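PDB 2RD1: putative outer membrane lipoprotein, which is of unknown function but is a small lipoprotein of the SH3-like DUF903 family, probably tethered to the membrane by a lipid. Local coordinates for residues P21-D24 / M29-Y32. Numbering follows the deposited sequence.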
ATOM      1  N   PRO A  21      -3.178  -3.025  -2.723  1.00 30.73           N
ATOM      2  CA  PRO A  21      -3.177  -1.891  -3.650  1.00 32.73           C
ATOM      3  C   PRO A  21      -3.041  -2.373  -5.090  1.00 35.54           C
ATOM      4  O   PRO A  21      -2.438  -3.414  -5.343  1.00 36.67           O
ATOM      5  CB  PRO A  21      -1.979  -1.067  -3.181  1.00 27.78           C
ATOM      6  CG  PRO A  21      -1.964  -1.330  -1.702  1.00 26.68           C
ATOM      7  CD  PRO A  21      -2.174  -2.829  -1.662  1.00 26.65           C
ATOM      8  N   GLN A  22      -3.602  -1.620  -6.031  1.00 29.84           N
ATOM      9  CA  GLN A  22      -3.548  -2.008  -7.435  1.00 33.82           C
ATOM     10  C   GLN A  22      -2.656  -1.081  -8.243  1.00 36.65           C
ATOM     11  O   GLN A  22      -2.687   0.136  -8.076  1.00 35.95           O
ATOM     12  CB  GLN A  22      -4.960  -2.029  -8.022  1.00 49.83           C
ATOM     13  CG  GLN A  22      -5.895  -3.009  -7.323  1.00 52.30           C
ATOM     14  CD  GLN A  22      -5.457  -4.453  -7.487  1.00 53.16           C
ATOM     15  OE1 GLN A  22      -5.442  -4.983  -8.598  1.00 54.84           O
ATOM     16  NE2 GLN A  22      -5.090  -5.095  -6.381  1.00 53.30           N
ATOM     17  N   LEU A  23      -1.866  -1.674  -9.129  1.00 43.41           N
ATOM     18  CA  LEU A  23      -0.936  -0.925  -9.960  1.00 48.03           C
ATOM     19  C   LEU A  23      -1.322  -0.880 -11.440  1.00 50.91           C
ATOM     20  O   LEU A  23      -1.611  -1.910 -12.045  1.00 50.96           O
ATOM     21  CB  LEU A  23       0.466  -1.524  -9.793  1.00 59.75           C
ATOM     22  CG  LEU A  23       1.590  -1.251 -10.797  1.00 61.14           C
ATOM     23  CD1 LEU A  23       1.773   0.239 -11.035  1.00 60.52           C
ATOM     24  CD2 LEU A  23       2.872  -1.868 -10.258  1.00 61.10           C
ATOM     25  N   ASP A  24      -1.335   0.324 -12.006  1.00 76.61           N
ATOM     26  CA  ASP A  24      -1.655   0.521 -13.418  1.00 80.83           C
ATOM     27  C   ASP A  24      -0.373   0.831 -14.176  1.00 82.12           C
ATOM     28  O   ASP A  24       0.176   1.925 -14.058  1.00 82.59           O
ATOM     29  CB  ASP A  24      -2.638   1.681 -13.601  1.00106.28           C
ATOM     30  CG  ASP A  24      -4.075   1.215 -13.749  1.00109.40           C
ATOM     31  OD1 ASP A  24      -4.365   0.483 -14.722  1.00110.92           O
ATOM     32  OD2 ASP A  24      -4.911   1.578 -12.893  1.00110.71           O
HETATM   33  N   MSE A  29       0.481   4.856 -11.661  1.00 58.46           N
HETATM   34  CA  MSE A  29      -0.194   5.121 -10.401  1.00 55.90           C
HETATM   35  C   MSE A  29      -0.582   3.838  -9.688  1.00 51.41           C
HETATM   36  O   MSE A  29      -0.860   2.819 -10.318  1.00 51.06           O
HETATM   37  CB  MSE A  29      -1.462   5.947 -10.641  1.00 85.96           C
HETATM   38  CG  MSE A  29      -1.220   7.312 -11.251  1.00 91.15           C
HETATM   39 SE   MSE A  29      -0.130   8.430 -10.120  1.00 99.73          SE
HETATM   40  CE  MSE A  29      -1.508   9.139  -8.961  1.00 95.79           C
ATOM     41  N   THR A  30      -0.586   3.898  -8.363  1.00 45.00           N
ATOM     42  CA  THR A  30      -0.983   2.762  -7.550  1.00 39.53           C
ATOM     43  C   THR A  30      -2.100   3.283  -6.670  1.00 36.77           C
ATOM     44  O   THR A  30      -1.891   4.170  -5.846  1.00 36.13           O
ATOM     45  CB  THR A  30       0.167   2.247  -6.652  1.00 40.45           C
ATOM     46  OG1 THR A  30       1.263   1.816  -7.466  1.00 40.29           O
ATOM     47  CG2 THR A  30      -0.306   1.074  -5.807  1.00 38.61           C
ATOM     48  N   SER A  31      -3.297   2.751  -6.855  1.00 35.71           N
ATOM     49  CA  SER A  31      -4.419   3.196  -6.055  1.00 33.65           C
ATOM     50  C   SER A  31      -4.598   2.273  -4.861  1.00 32.06           C
ATOM     51  O   SER A  31      -4.393   1.061  -4.966  1.00 29.70           O
ATOM     52  CB  SER A  31      -5.688   3.193  -6.896  1.00 47.35           C
ATOM     53  OG  SER A  31      -6.035   1.865  -7.255  1.00 50.44           O
ATOM     54  N   TYR A  32      -4.966   2.858  -3.723  1.00 34.91           N
ATOM     55  CA  TYR A  32      -5.200   2.095  -2.502  1.00 35.28           C
ATOM     56  C   TYR A  32      -6.313   2.747  -1.697  1.00 35.32           C
ATOM     57  O   TYR A  32      -6.745   3.853  -2.012  1.00 35.96           O
ATOM     58  CB  TYR A  32      -3.939   2.034  -1.635  1.00 32.45           C
ATOM     59  CG  TYR A  32      -3.495   3.372  -1.087  1.00 29.68           C
ATOM     60  CD1 TYR A  32      -2.787   4.275  -1.879  1.00 31.00           C
ATOM     61  CD2 TYR A  32      -3.783   3.736   0.220  1.00 27.72           C
ATOM     62  CE1 TYR A  32      -2.372   5.515  -1.370  1.00 30.56           C
ATOM     63  CE2 TYR A  32      -3.380   4.966   0.736  1.00 29.02           C
ATOM     64  CZ  TYR A  32      -2.672   5.848  -0.062  1.00 30.57           C
ATOM     65  OH  TYR A  32      -2.247   7.049   0.457  1.00 32.31           O
TER
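Q22 and S31 form an antiparallel hydrogen-bonded pair in the hairpin of strands 22-24 and 29-33, whose short axes come within 4.8 Å at 155°, while L23 and T30 make the adjoining non-hydrogen-bonded pair with CA atoms 4.4 Å apart. Q22 N reaches S31 O at 3.0 Å, and S31 N returns a more bent bond to Q22 O, approaching in the carbonyl plane. Q22 O also receives a CA-H...O contact from T30 CA at 3.2 Å. On the L23 and T30 face, the methyl CG2 of T30 lies 3.8 Å from P21 CB and also close to Q22 O. One rotation, chi1 -61°, sets the methyl anti to the backbone N and OG1 beside it, where OG1 faces L23, whose CD1 lies 3.9 Å from it. The same hydroxyl hydrogen-bonds S44 OG, so its polar need is met beyond the hairpin. At the far end, P21 CG abuts Y32 CB at 3.9 Å; the phenol ring continues away from the proline toward I15 and T17 of strand 14-18. P21 itself packs on Y5 and M7 of strand 4-9, joining this end of the hairpin to the other sheet. On the opposite face Q22 and S31 approach loosely, and the bent Q22 side chain turns its NE2 back to K20 O. Cohesion between the strands thus rests chiefly on backbone bonds, with apolar contacts concentrated around buried P21 and T30, while the more exposed face of Q22 and S31 adds little side-chain grip.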